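Local coordinates for protein glycerol-3-phosphate dehydrogenase [NAD(P)+] (Coxiella burnetii, PDB 3K96) that probably catalyses the NAD(P)H-dependent reduction of dihydroxyacetone phosphate to sn-glycerol 3-phosphate, the precursor of phospholipids, at residues H30-L35 with I190-G195; A43-L48 with Q53-W58; C91-S96 with K120-A125; V251-G256 with H321-P326; Q313-A318 with Q330-L335. All blocks are in the same frame, centred on the assembly; numbering follows the deposited sequence.

Contact 1. Residues H30-L35 with I190-G195; sequences HPIAIL and IERLHG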
# COMPACT_ATOMS: atom_id res chain seq x y z
N HIS A 30 3.89 -36.34 14.66
CA HIS A 30 4.03 -35.63 15.92
C HIS A 30 3.19 -34.36 16.00
O HIS A 30 2.93 -33.72 14.99
CB HIS A 30 5.49 -35.29 16.16
CG HIS A 30 6.39 -36.48 16.15
ND1 HIS A 30 6.40 -37.40 17.17
CD2 HIS A 30 7.31 -36.89 15.25
CE1 HIS A 30 7.29 -38.34 16.90
NE2 HIS A 30 7.86 -38.06 15.74
N PRO A 31 2.76 -34.00 17.22
CA PRO A 31 1.99 -32.79 17.39
C PRO A 31 2.88 -31.57 17.29
O PRO A 31 4.07 -31.65 17.54
CB PRO A 31 1.43 -32.91 18.82
CG PRO A 31 1.64 -34.32 19.23
CD PRO A 31 2.83 -34.79 18.47
N ILE A 32 2.31 -30.44 16.88
CA ILE A 32 3.05 -29.19 16.86
C ILE A 32 2.48 -28.36 18.00
O ILE A 32 1.29 -28.44 18.29
CB ILE A 32 2.96 -28.49 15.49
CG1 ILE A 32 3.80 -27.19 15.49
CG2 ILE A 32 1.52 -28.24 15.11
CD1 ILE A 32 4.00 -26.62 14.11
N ALA A 33 3.34 -27.62 18.70
CA ALA A 33 2.88 -26.78 19.79
C ALA A 33 2.87 -25.32 19.35
O ALA A 33 3.83 -24.84 18.72
CB ALA A 33 3.79 -26.95 21.04
N ILE A 34 1.77 -24.63 19.66
CA ILE A 34 1.65 -23.20 19.40
C ILE A 34 1.55 -22.48 20.74
O ILE A 34 0.59 -22.68 21.49
CB ILE A 34 0.42 -22.87 18.53
CG1 ILE A 34 0.64 -23.42 17.11
CG2 ILE A 34 0.19 -21.37 18.52
CD1 ILE A 34 -0.53 -23.29 16.18
N LEU A 35 2.55 -21.66 21.03
CA LEU A 35 2.64 -20.92 22.28
C LEU A 35 2.12 -19.51 22.03
O LEU A 35 2.75 -18.73 21.32
CB LEU A 35 4.11 -20.89 22.76
CG LEU A 35 4.85 -22.24 22.84
CD1 LEU A 35 6.27 -22.08 23.44
CD2 LEU A 35 4.06 -23.31 23.61
N ILE A 190 6.30 -25.33 5.49
CA ILE A 190 5.49 -25.02 4.32
C ILE A 190 4.59 -26.21 4.03
O ILE A 190 3.39 -26.07 3.75
CB ILE A 190 6.37 -24.66 3.12
CG1 ILE A 190 7.03 -23.30 3.36
CG2 ILE A 190 5.57 -24.62 1.84
CD1 ILE A 190 7.97 -22.89 2.27
N GLU A 191 5.15 -27.41 4.13
CA GLU A 191 4.33 -28.59 3.93
C GLU A 191 3.14 -28.62 4.90
O GLU A 191 2.04 -28.97 4.50
CB GLU A 191 5.17 -29.85 4.07
CG GLU A 191 4.36 -31.09 3.72
CD GLU A 191 5.18 -32.37 3.77
OE1 GLU A 191 6.16 -32.43 4.55
OE2 GLU A 191 4.83 -33.31 3.01
N ARG A 192 3.35 -28.28 6.16
CA ARG A 192 2.23 -28.27 7.12
C ARG A 192 1.18 -27.18 6.89
O ARG A 192 -0.01 -27.41 7.07
CB ARG A 192 2.74 -28.03 8.54
CG ARG A 192 3.29 -29.24 9.29
CD ARG A 192 3.53 -28.83 10.74
NE ARG A 192 4.05 -29.89 11.58
CZ ARG A 192 3.32 -30.77 12.26
NH1 ARG A 192 2.00 -30.75 12.18
NH2 ARG A 192 3.91 -31.68 13.01
N LEU A 193 1.65 -25.98 6.54
CA LEU A 193 0.80 -24.79 6.45
C LEU A 193 0.22 -24.44 5.09
O LEU A 193 -0.92 -24.00 4.99
CB LEU A 193 1.64 -23.58 6.90
CG LEU A 193 1.92 -23.45 8.39
CD1 LEU A 193 3.16 -22.60 8.65
CD2 LEU A 193 0.68 -22.90 9.14
N HIS A 194 1.03 -24.60 4.06
CA HIS A 194 0.63 -24.24 2.74
C HIS A 194 -0.58 -25.00 2.25
O HIS A 194 -0.69 -26.22 2.44
CB HIS A 194 1.77 -24.44 1.75
CG HIS A 194 1.43 -23.97 0.38
ND1 HIS A 194 1.33 -22.64 0.06
CD2 HIS A 194 1.14 -24.66 -0.74
CE1 HIS A 194 1.01 -22.52 -1.21
NE2 HIS A 194 0.88 -23.74 -1.72
N GLY A 195 -1.49 -24.27 1.64
CA GLY A 195 -2.69 -24.87 1.13
C GLY A 195 -3.51 -23.89 0.33
O GLY A 195 -3.18 -22.71 0.25
O HOH W 1 0.72 -32.54 13.92

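Contact 2. Residues A43-L48 with Q53-W58; sequences ALALVL and QKVRLW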
# COMPACT_ATOMS: atom_id res chain seq x y z
N ALA A 43 -5.71 -18.73 15.17
CA ALA A 43 -6.03 -18.88 13.75
C ALA A 43 -5.05 -19.85 13.08
O ALA A 43 -5.43 -20.69 12.29
CB ALA A 43 -6.00 -17.50 13.04
N LEU A 44 -3.77 -19.71 13.39
CA LEU A 44 -2.75 -20.64 12.86
C LEU A 44 -3.05 -22.07 13.34
O LEU A 44 -2.90 -23.05 12.59
CB LEU A 44 -1.36 -20.20 13.29
CG LEU A 44 -0.76 -19.03 12.50
CD1 LEU A 44 0.38 -18.38 13.28
CD2 LEU A 44 -0.34 -19.51 11.11
N ALA A 45 -3.48 -22.19 14.59
CA ALA A 45 -3.80 -23.50 15.16
C ALA A 45 -4.96 -24.13 14.41
O ALA A 45 -4.98 -25.36 14.21
CB ALA A 45 -4.11 -23.38 16.68
N LEU A 46 -5.92 -23.30 13.97
CA LEU A 46 -7.06 -23.79 13.21
C LEU A 46 -6.65 -24.22 11.83
O LEU A 46 -7.13 -25.23 11.33
CB LEU A 46 -8.16 -22.73 13.09
CG LEU A 46 -8.98 -22.44 14.33
CD1 LEU A 46 -9.87 -21.23 14.12
CD2 LEU A 46 -9.78 -23.70 14.69
N VAL A 47 -5.82 -23.43 11.16
CA VAL A 47 -5.37 -23.79 9.83
C VAL A 47 -4.78 -25.21 9.85
O VAL A 47 -5.09 -26.02 8.99
CB VAL A 47 -4.33 -22.80 9.29
CG1 VAL A 47 -3.61 -23.38 8.09
CG2 VAL A 47 -5.01 -21.43 8.97
N LEU A 48 -3.91 -25.48 10.82
CA LEU A 48 -3.28 -26.79 10.91
C LEU A 48 -4.24 -27.89 11.40
O LEU A 48 -4.31 -28.95 10.81
CB LEU A 48 -2.05 -26.73 11.84
CG LEU A 48 -0.94 -25.75 11.42
CD1 LEU A 48 0.14 -25.64 12.47
CD2 LEU A 48 -0.37 -26.13 10.07
N GLN A 53 -3.95 -32.30 11.39
CA GLN A 53 -2.72 -32.32 12.18
C GLN A 53 -3.05 -32.12 13.65
O GLN A 53 -3.97 -31.38 14.00
CB GLN A 53 -1.77 -31.22 11.70
CG GLN A 53 -1.34 -31.35 10.25
CD GLN A 53 -0.66 -30.10 9.74
OE1 GLN A 53 0.03 -29.40 10.49
NE2 GLN A 53 -0.86 -29.79 8.45
N LYS A 54 -2.31 -32.79 14.52
CA LYS A 54 -2.50 -32.63 15.95
C LYS A 54 -1.84 -31.34 16.37
O LYS A 54 -0.67 -31.10 16.05
CB LYS A 54 -1.84 -33.78 16.72
CG LYS A 54 -2.36 -35.15 16.33
CD LYS A 54 -1.56 -36.26 17.02
CE LYS A 54 -1.88 -37.65 16.44
NZ LYS A 54 -1.41 -37.77 15.01
N VAL A 55 -2.57 -30.51 17.10
CA VAL A 55 -2.06 -29.26 17.55
C VAL A 55 -2.32 -29.02 19.01
O VAL A 55 -3.42 -29.27 19.51
CB VAL A 55 -2.72 -28.07 16.78
CG1 VAL A 55 -2.13 -26.75 17.26
CG2 VAL A 55 -2.53 -28.24 15.28
N ARG A 56 -1.31 -28.49 19.70
CA ARG A 56 -1.42 -28.14 21.11
C ARG A 56 -1.25 -26.62 21.22
O ARG A 56 -0.21 -26.07 20.85
CB ARG A 56 -0.36 -28.84 21.95
CG ARG A 56 -0.45 -30.34 21.93
CD ARG A 56 0.67 -30.93 22.76
NE ARG A 56 0.71 -32.38 22.69
CZ ARG A 56 1.57 -33.15 23.34
NH1 ARG A 56 2.51 -32.60 24.12
NH2 ARG A 56 1.50 -34.47 23.22
N LEU A 57 -2.26 -25.97 21.76
CA LEU A 57 -2.27 -24.54 21.92
C LEU A 57 -2.12 -24.17 23.39
O LEU A 57 -2.96 -24.54 24.20
CB LEU A 57 -3.60 -23.99 21.39
CG LEU A 57 -3.78 -22.48 21.40
CD1 LEU A 57 -2.73 -21.82 20.51
CD2 LEU A 57 -5.20 -22.13 20.94
N TRP A 58 -1.09 -23.42 23.71
CA TRP A 58 -0.81 -23.00 25.08
C TRP A 58 -1.02 -21.50 25.27
O TRP A 58 -0.71 -20.69 24.39
CB TRP A 58 0.63 -23.34 25.44
CG TRP A 58 1.12 -22.86 26.79
CD1 TRP A 58 0.96 -23.48 28.00
CD2 TRP A 58 1.93 -21.69 27.05
NE1 TRP A 58 1.57 -22.77 29.00
CE2 TRP A 58 2.18 -21.67 28.45
CE3 TRP A 58 2.45 -20.66 26.25
CZ2 TRP A 58 2.93 -20.65 29.05
CZ3 TRP A 58 3.20 -19.66 26.85
CH2 TRP A 58 3.43 -19.66 28.24

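Contact 3. Residues C91-S96 with K120-A125; sequences CDLKAS and KPLIDA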
# COMPACT_ATOMS: atom_id res chain seq x y z
N CYS A 91 -2.48 -25.62 29.60
CA CYS A 91 -2.06 -24.46 30.38
C CYS A 91 -0.66 -24.66 30.93
O CYS A 91 -0.05 -23.72 31.42
CB CYS A 91 -3.01 -24.12 31.52
SG CYS A 91 -2.93 -25.26 32.88
N ASP A 92 -0.13 -25.88 30.84
CA ASP A 92 1.21 -26.17 31.33
C ASP A 92 2.22 -26.19 30.18
O ASP A 92 2.11 -26.99 29.25
CB ASP A 92 1.25 -27.51 32.08
CG ASP A 92 2.65 -27.84 32.64
OD1 ASP A 92 3.27 -26.96 33.29
OD2 ASP A 92 3.12 -28.97 32.44
N LEU A 93 3.23 -25.33 30.27
CA LEU A 93 4.21 -25.23 29.21
C LEU A 93 4.95 -26.53 29.03
O LEU A 93 5.05 -27.05 27.92
CB LEU A 93 5.21 -24.11 29.51
CG LEU A 93 6.17 -23.80 28.38
CD1 LEU A 93 5.37 -23.36 27.15
CD2 LEU A 93 7.15 -22.74 28.81
N LYS A 94 5.46 -27.07 30.13
CA LYS A 94 6.20 -28.33 30.09
C LYS A 94 5.36 -29.42 29.44
O LYS A 94 5.83 -30.12 28.54
CB LYS A 94 6.62 -28.75 31.50
CG LYS A 94 7.49 -30.04 31.57
CD LYS A 94 7.89 -30.34 33.01
CE LYS A 94 8.59 -31.69 33.15
NZ LYS A 94 9.88 -31.74 32.42
N ALA A 95 4.12 -29.57 29.89
CA ALA A 95 3.22 -30.59 29.36
C ALA A 95 2.95 -30.37 27.88
O ALA A 95 2.85 -31.32 27.11
CB ALA A 95 1.92 -30.58 30.12
N SER A 96 2.83 -29.12 27.46
CA SER A 96 2.53 -28.85 26.06
C SER A 96 3.71 -29.24 25.15
O SER A 96 3.50 -29.65 24.00
CB SER A 96 2.14 -27.37 25.86
OG SER A 96 3.25 -26.51 26.06
N LYS A 120 13.83 -22.52 28.39
CA LYS A 120 15.20 -23.04 28.54
C LYS A 120 15.32 -24.48 29.04
O LYS A 120 16.04 -25.26 28.45
CB LYS A 120 16.11 -22.11 29.34
CG LYS A 120 16.48 -20.86 28.56
CD LYS A 120 17.35 -19.92 29.33
CE LYS A 120 17.78 -18.74 28.47
NZ LYS A 120 18.72 -17.88 29.20
N PRO A 121 14.60 -24.84 30.11
CA PRO A 121 14.73 -26.21 30.61
C PRO A 121 13.97 -27.22 29.79
O PRO A 121 14.00 -28.39 30.12
CB PRO A 121 14.10 -26.15 32.00
CG PRO A 121 13.90 -24.71 32.30
CD PRO A 121 13.81 -24.00 31.01
N LEU A 122 13.30 -26.79 28.73
CA LEU A 122 12.47 -27.68 27.95
C LEU A 122 12.99 -27.98 26.56
O LEU A 122 12.40 -28.78 25.83
CB LEU A 122 11.05 -27.08 27.86
CG LEU A 122 10.41 -26.71 29.21
CD1 LEU A 122 9.08 -26.01 28.97
CD2 LEU A 122 10.23 -27.91 30.14
N ILE A 123 14.09 -27.37 26.17
CA ILE A 123 14.63 -27.60 24.83
C ILE A 123 15.33 -28.96 24.72
O ILE A 123 15.97 -29.40 25.67
CB ILE A 123 15.63 -26.49 24.43
CG1 ILE A 123 14.94 -25.12 24.45
CG2 ILE A 123 16.21 -26.74 23.06
CD1 ILE A 123 13.59 -25.10 23.74
N ASP A 124 15.19 -29.63 23.57
CA ASP A 124 15.93 -30.88 23.38
C ASP A 124 16.79 -30.81 22.12
O ASP A 124 16.81 -29.79 21.40
CB ASP A 124 15.03 -32.14 23.44
CG ASP A 124 14.33 -32.44 22.13
OD1 ASP A 124 14.39 -31.64 21.17
OD2 ASP A 124 13.71 -33.52 22.07
N ALA A 125 17.49 -31.90 21.88
CA ALA A 125 18.44 -32.00 20.79
C ALA A 125 17.91 -31.69 19.41
O ALA A 125 18.65 -31.19 18.59
CB ALA A 125 19.11 -33.41 20.82

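Contact 4. Residues V251-G256 with H321-P326; sequences VSVFGG and HAIEMP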
# COMPACT_ATOMS: atom_id res chain seq x y z
N VAL A 251 16.19 -2.23 7.41
CA VAL A 251 16.44 -3.52 6.81
C VAL A 251 17.84 -3.52 6.19
O VAL A 251 18.66 -4.44 6.43
CB VAL A 251 15.37 -3.82 5.73
CG1 VAL A 251 15.79 -5.00 4.84
CG2 VAL A 251 14.03 -4.07 6.39
N SER A 252 18.15 -2.47 5.43
CA SER A 252 19.42 -2.38 4.74
C SER A 252 20.61 -2.42 5.66
O SER A 252 21.58 -3.13 5.39
CB SER A 252 19.50 -1.12 3.87
OG SER A 252 20.68 -1.18 3.08
N VAL A 253 20.53 -1.66 6.75
CA VAL A 253 21.60 -1.60 7.74
C VAL A 253 21.87 -2.95 8.44
O VAL A 253 23.00 -3.20 8.89
CB VAL A 253 21.29 -0.53 8.80
CG1 VAL A 253 22.21 -0.69 10.00
CG2 VAL A 253 21.38 0.86 8.20
N PHE A 254 20.85 -3.80 8.55
CA PHE A 254 21.08 -5.12 9.15
C PHE A 254 21.31 -6.25 8.11
O PHE A 254 21.35 -7.42 8.47
CB PHE A 254 19.97 -5.48 10.13
CG PHE A 254 20.10 -4.78 11.43
CD1 PHE A 254 19.71 -3.47 11.57
CD2 PHE A 254 20.64 -5.44 12.53
CE1 PHE A 254 19.85 -2.81 12.76
CE2 PHE A 254 20.78 -4.79 13.74
CZ PHE A 254 20.38 -3.47 13.86
N GLY A 255 21.45 -5.89 6.84
CA GLY A 255 21.70 -6.89 5.81
C GLY A 255 20.49 -7.60 5.19
O GLY A 255 20.65 -8.61 4.49
N GLY A 256 19.29 -7.10 5.45
CA GLY A 256 18.08 -7.67 4.84
C GLY A 256 18.03 -7.31 3.37
O GLY A 256 18.92 -6.62 2.89
N HIS A 321 22.38 2.59 16.59
CA HIS A 321 23.11 2.47 15.34
C HIS A 321 23.03 3.71 14.43
O HIS A 321 23.34 3.64 13.24
CB HIS A 321 22.57 1.25 14.60
CG HIS A 321 22.71 -0.03 15.37
ND1 HIS A 321 23.88 -0.77 15.37
CD2 HIS A 321 21.84 -0.70 16.16
CE1 HIS A 321 23.71 -1.84 16.13
NE2 HIS A 321 22.49 -1.83 16.62
N ALA A 322 22.63 4.85 14.99
CA ALA A 322 22.50 6.09 14.20
C ALA A 322 21.71 5.89 12.89
O ALA A 322 22.17 6.21 11.80
CB ALA A 322 23.90 6.69 13.90
N ILE A 323 20.51 5.34 13.01
CA ILE A 323 19.67 5.12 11.85
C ILE A 323 18.56 6.14 11.84
O ILE A 323 17.84 6.28 12.81
CB ILE A 323 19.03 3.73 11.88
CG1 ILE A 323 20.11 2.65 12.02
CG2 ILE A 323 18.23 3.50 10.63
CD1 ILE A 323 19.54 1.25 12.09
N GLU A 324 18.44 6.85 10.74
CA GLU A 324 17.41 7.86 10.61
C GLU A 324 16.06 7.23 10.28
O GLU A 324 15.90 6.60 9.24
CB GLU A 324 17.75 8.85 9.51
CG GLU A 324 16.70 9.98 9.49
CD GLU A 324 16.83 10.91 8.30
OE1 GLU A 324 17.65 10.64 7.40
OE2 GLU A 324 16.09 11.93 8.28
N MET A 325 15.08 7.44 11.16
CA MET A 325 13.74 6.91 10.97
C MET A 325 12.80 7.98 11.48
O MET A 325 12.39 7.94 12.63
CB MET A 325 13.56 5.61 11.78
CG MET A 325 14.62 4.57 11.48
SD MET A 325 14.21 2.97 12.22
CE MET A 325 12.73 2.58 11.26
N PRO A 326 12.47 8.95 10.60
CA PRO A 326 11.65 10.11 10.96
C PRO A 326 10.26 9.82 11.48
O PRO A 326 9.84 10.45 12.45
CB PRO A 326 11.57 10.95 9.67
CG PRO A 326 12.52 10.31 8.68
CD PRO A 326 13.00 9.01 9.23

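Contact 5. Residues Q313-A318 with Q330-L335; sequences QVHALA and QVHRIL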
# COMPACT_ATOMS: atom_id res chain seq x y z
N GLN A 313 11.14 0.14 21.28
CA GLN A 313 12.28 -0.76 21.01
C GLN A 313 13.04 -0.36 19.75
O GLN A 313 14.27 -0.34 19.73
CB GLN A 313 11.84 -2.22 20.92
CG GLN A 313 11.21 -2.77 22.19
CD GLN A 313 12.16 -2.76 23.36
OE1 GLN A 313 13.33 -3.13 23.26
NE2 GLN A 313 11.65 -2.34 24.50
N VAL A 314 12.30 -0.03 18.70
CA VAL A 314 12.91 0.35 17.45
C VAL A 314 13.60 1.69 17.58
O VAL A 314 14.70 1.88 17.05
CB VAL A 314 11.89 0.35 16.29
CG1 VAL A 314 12.48 0.97 15.04
CG2 VAL A 314 11.43 -1.07 16.02
N HIS A 315 12.99 2.62 18.32
CA HIS A 315 13.61 3.94 18.53
C HIS A 315 14.97 3.75 19.20
O HIS A 315 15.95 4.34 18.77
CB HIS A 315 12.72 4.84 19.39
CG HIS A 315 13.28 6.21 19.60
ND1 HIS A 315 13.87 6.61 20.78
CD2 HIS A 315 13.34 7.29 18.78
CE1 HIS A 315 14.26 7.87 20.68
NE2 HIS A 315 13.95 8.30 19.47
N ALA A 316 15.03 2.91 20.23
CA ALA A 316 16.29 2.66 20.91
C ALA A 316 17.30 2.04 19.96
O ALA A 316 18.47 2.40 19.97
CB ALA A 316 16.09 1.76 22.16
N LEU A 317 16.86 1.11 19.11
CA LEU A 317 17.75 0.46 18.17
C LEU A 317 18.25 1.46 17.13
O LEU A 317 19.43 1.48 16.80
CB LEU A 317 17.06 -0.72 17.48
CG LEU A 317 17.94 -1.53 16.55
CD1 LEU A 317 18.94 -2.35 17.38
CD2 LEU A 317 17.11 -2.44 15.67
N ALA A 318 17.35 2.28 16.61
CA ALA A 318 17.73 3.29 15.61
C ALA A 318 18.78 4.22 16.18
O ALA A 318 19.76 4.57 15.51
CB ALA A 318 16.51 4.07 15.15
N GLN A 330 9.04 10.60 15.36
CA GLN A 330 7.90 11.49 15.66
C GLN A 330 6.89 10.76 16.53
O GLN A 330 6.38 11.33 17.49
CB GLN A 330 7.23 12.00 14.40
CG GLN A 330 7.99 13.06 13.65
CD GLN A 330 7.98 14.41 14.37
OE1 GLN A 330 8.33 14.51 15.54
NE2 GLN A 330 7.59 15.45 13.64
N VAL A 331 6.60 9.51 16.21
CA VAL A 331 5.64 8.75 17.03
C VAL A 331 6.17 8.70 18.48
O VAL A 331 5.43 8.94 19.44
CB VAL A 331 5.34 7.35 16.49
CG1 VAL A 331 4.48 6.55 17.49
CG2 VAL A 331 4.63 7.45 15.15
N HIS A 332 7.47 8.43 18.63
CA HIS A 332 8.07 8.39 19.96
C HIS A 332 7.88 9.73 20.69
O HIS A 332 7.61 9.74 21.89
CB HIS A 332 9.57 8.03 19.86
CG HIS A 332 10.18 7.63 21.17
ND1 HIS A 332 10.80 8.52 22.01
CD2 HIS A 332 10.22 6.42 21.79
CE1 HIS A 332 11.23 7.87 23.09
NE2 HIS A 332 10.87 6.60 22.99
N ARG A 333 8.06 10.84 19.96
CA ARG A 333 7.89 12.18 20.54
C ARG A 333 6.44 12.40 20.97
O ARG A 333 6.17 13.00 22.01
CB ARG A 333 8.30 13.27 19.54
CG ARG A 333 9.75 13.26 19.07
CD ARG A 333 10.00 14.37 18.02
NE ARG A 333 9.92 15.70 18.61
CZ ARG A 333 9.77 16.84 17.94
NH1 ARG A 333 9.61 16.87 16.61
NH2 ARG A 333 9.72 17.96 18.64
N ILE A 334 5.51 11.92 20.17
CA ILE A 334 4.10 12.06 20.47
C ILE A 334 3.79 11.32 21.77
O ILE A 334 3.05 11.81 22.62
CB ILE A 334 3.24 11.55 19.30
CG1 ILE A 334 3.34 12.54 18.14
CG2 ILE A 334 1.79 11.40 19.71
CD1 ILE A 334 2.70 12.06 16.86
N LEU A 335 4.38 10.15 21.93
CA LEU A 335 4.12 9.32 23.11
C LEU A 335 4.82 9.79 24.38
O LEU A 335 4.24 9.75 25.47
CB LEU A 335 4.59 7.87 22.85
CG LEU A 335 3.92 7.04 21.76
CD1 LEU A 335 4.52 5.62 21.68
CD2 LEU A 335 2.44 6.95 22.00

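Contact 1. Residues H30-L35 with I190-G195
The backbones of Ile-32 and Arg-192 come no nearer than 9.8 Å between CA atoms, so the long side chain of Arg-192 has to bridge the gap. It joins the last turn of helix 183-193 to the entry of strand 32-35, the first strand of the Rossmann-type nucleotide-binding fold. Arginine suits the place because its chain is apolar along its length and polar at its end. Extended from CG to NE, it runs past Ile-32 in the opposite direction, and Ile-32 CD1 lies 4.1 Å from Arg-192 CD. Farther out, one face of the guanidinium rests on the isoleucine: Ile-32 CB sits above its centre, 4.0 Å from Arg-192 CZ, and Ile-32 CG2 approaches Arg-192 NH1 over the same group. With CG1 of Ile-32 anti to the backbone N (chi1 -178°), the branched side chain offers a broad aliphatic surface to this flat ion. Arg-192 NH2 donates to His-30 O at 3.0 Å, with an N-H...O angle of 157° and the oxygen almost in the guanidinium plane. A water ties the same two groups together a second time, accepting from Arg-192 NH1 at 2.8 Å and donating to His-30 O at 2.7 Å.

Contact 2. Residues A43-L48 with Q53-W58
The carbonyl oxygen of Leu-48 receives a weak hydrogen bond from Gln-53 N, 3.4 Å away and bent to 141° at the hydrogen, where the chain turns from helix 39-49 toward strand 55-58. The side chain of Gln-53 folds back over this turn. Its CB lies 3.5 Å from Leu-48 O, and beyond CG the chain extends until Gln-53 OE1 rests against Leu-48 CD2, 3.3 Å off. The two side chains cross obliquely, and the amide end is fixed from another quarter, since Gln-53 NE2 donates to Arg-192 O. Glutamine thus lays its methylenes beside Leu-48 O and its amide oxygen against the leucine side chain, and keeps its amide nitrogen for the neighbouring helix.

Farther along, aliphatic side chains carry the contact. Val-55 CG1, anti to the backbone N (chi1 -179°), meets Ala-45 CB at 4.0 Å, while Val-55 CG2 lies between Leu-48 CB, at 3.8 Å, and Ala-45 O. Alanine fits at position 45 because its short side chain lets Val-55 come close, and Leu-57 CD1 also reaches Ala-45 CB, at 4.4 Å.

Helix and strand run nearly antiparallel, at 170°, as the return strand of a beta-alpha-beta unit should. Strand 32-35, the first of the unit, packs Ile-34 on Ala-45 and Ile-32 on Leu-48, Leu-87 of strand 87-90 packs on Ala-45 and Val-55, and helix 183-193 borders Leu-48 through Arg-192 and Leu-193.

Contact 3. Residues C91-S96 with K120-A125
Leu-122 reaches from the loop after helix 109-119 to the short helix 93-97, and its atoms divide the work between two consecutive helical residues. From CB the chain turns to place CG anti to the carbonyl carbon (chi1 -53°), which carries the fork toward the helix. There the branches part. Leu-122 CD1 lies 3.7 Å from Leu-93 CG and 3.8 Å from Leu-93 CD2, so that the two leucines meet obliquely, methyl against branch point. Leu-122 CD2 settles on the aliphatic root of Lys-94, 3.8 Å from Lys-94 CG and 3.9 Å from Lys-94 CB, with the two side chains at about a right angle. Lysine suits this surface position: its first methylenes give the leucine an apolar wall, while the chain carries its ammonium group onward.

Asp-92 is the N-cap of the helix that presents both residues: its OD2 accepts from Ala-95 N at 2.8 Å, met from above the carboxylate plane. Ser-96 OG donates to Leu-93 O at 2.6 Å. On the sheet side, Leu-35 of the parallel strand 32-35 packs on Leu-93 and Ser-96. In the loop that leads to strand 128-131, Ile-123 touches Leu-151 of helix 143-151.

Contact 4. Residues V251-G256 with H321-P326
Phe-254 and His-321 both hold CG anti to their carbonyl carbon (chi1 -77° and -59°), and these torsions bring the rim of the phenyl ring up to the imidazole. The pair is T-shaped: an edge of Phe-254 points at the face of His-321, with centroids 5.2 Å apart and planes at 76°. Phe-254 CZ makes the approach, off centre, and lies 3.8 Å from His-321 NE2. Histidine fits this exposed spot, where it can offer a flat aromatic face and still tolerate water.

Ile-323, a buried residue, joins the pair. Its CD1 sits near the plane of the phenyl ring, at its edge, 4.1 Å from Phe-254 CE1. The same methyl meets Val-253 CG1 at 3.9 Å, and these two side chains come together tip to tip. A long, branched isoleucine can thus touch both residues from one terminal carbon. The phenyl ring also touches Ile-207 and Leu-211 of helix 206-228 and Leu-317 of helix 307-320.

Both chain segments leave helices in the same way. Gly-255, with positive phi, allows Gly-256 N to bond Val-251 O at 2.9 Å, and Ala-322 takes the equivalent place after helix 307-320. The contact therefore joins two Schellman motifs, each ending a helix of the all-helical C-terminal domain.

Contact 5. Residues Q313-A318 with Q330-L335
His-315 and His-332 lay their imidazole rings face to face, with planes only 9° apart and centroids separated by 3.9 Å. Overlap is extensive: His-332 CG lies over the centre of the His-315 ring, and His-315 ND1 lies over the centre of the His-332 ring. The nearest atoms are His-315 ND1 and His-332 NE2, 3.7 Å apart, a distance of stacked faces. Although the rings are nearly parallel, the side chains as a whole cross at about a right angle. In each, CG is anti to the backbone N (chi1 -178° and -165°), which sends the ring out from its helix toward the other. His-332 CB adds a CH-pi contact, 4.2 Å from the centroid of the His-315 ring and over its face.

The pair bridges two consecutive helices, 307-320 and 326-336, in the helical C-terminal domain, and His-315 CA and His-332 CA stand 7.2 Å apart. Flat rings suit this partly exposed place, since they stack closely while remaining compatible with solvent. If both imidazoles were protonated, their charges would probably oppose so close a stack. Phe-329 brings its ring to His-315, and His-336 meets His-332, which also touches Thr-311 and Asp-312 of helix 307-320.

Overall arrangement
Contacts 1, 2 and 3 belong to the Rossmann-type N-terminal domain, and contacts 4 and 5 to the helical C-terminal one, with centres 33 to 35 Å apart between the groups. Contact 2 is the buried one, mostly aliphatic beneath its helix; contact 1, only partly buried, adds a charged arginine at the start of the strand. They meet directly, since strands 32-35 and 55-58 are neighbours. Contact 3 lies at the surface and relies on a leucine fork, yet reaches contact 2 through Arg-56 and Ser-96. Contact 4, partly buried, uses the loop that follows helix 307-320, on which the surface contact 5 lies; both favour aromatic rings, T-shaped in one and stacked in the other.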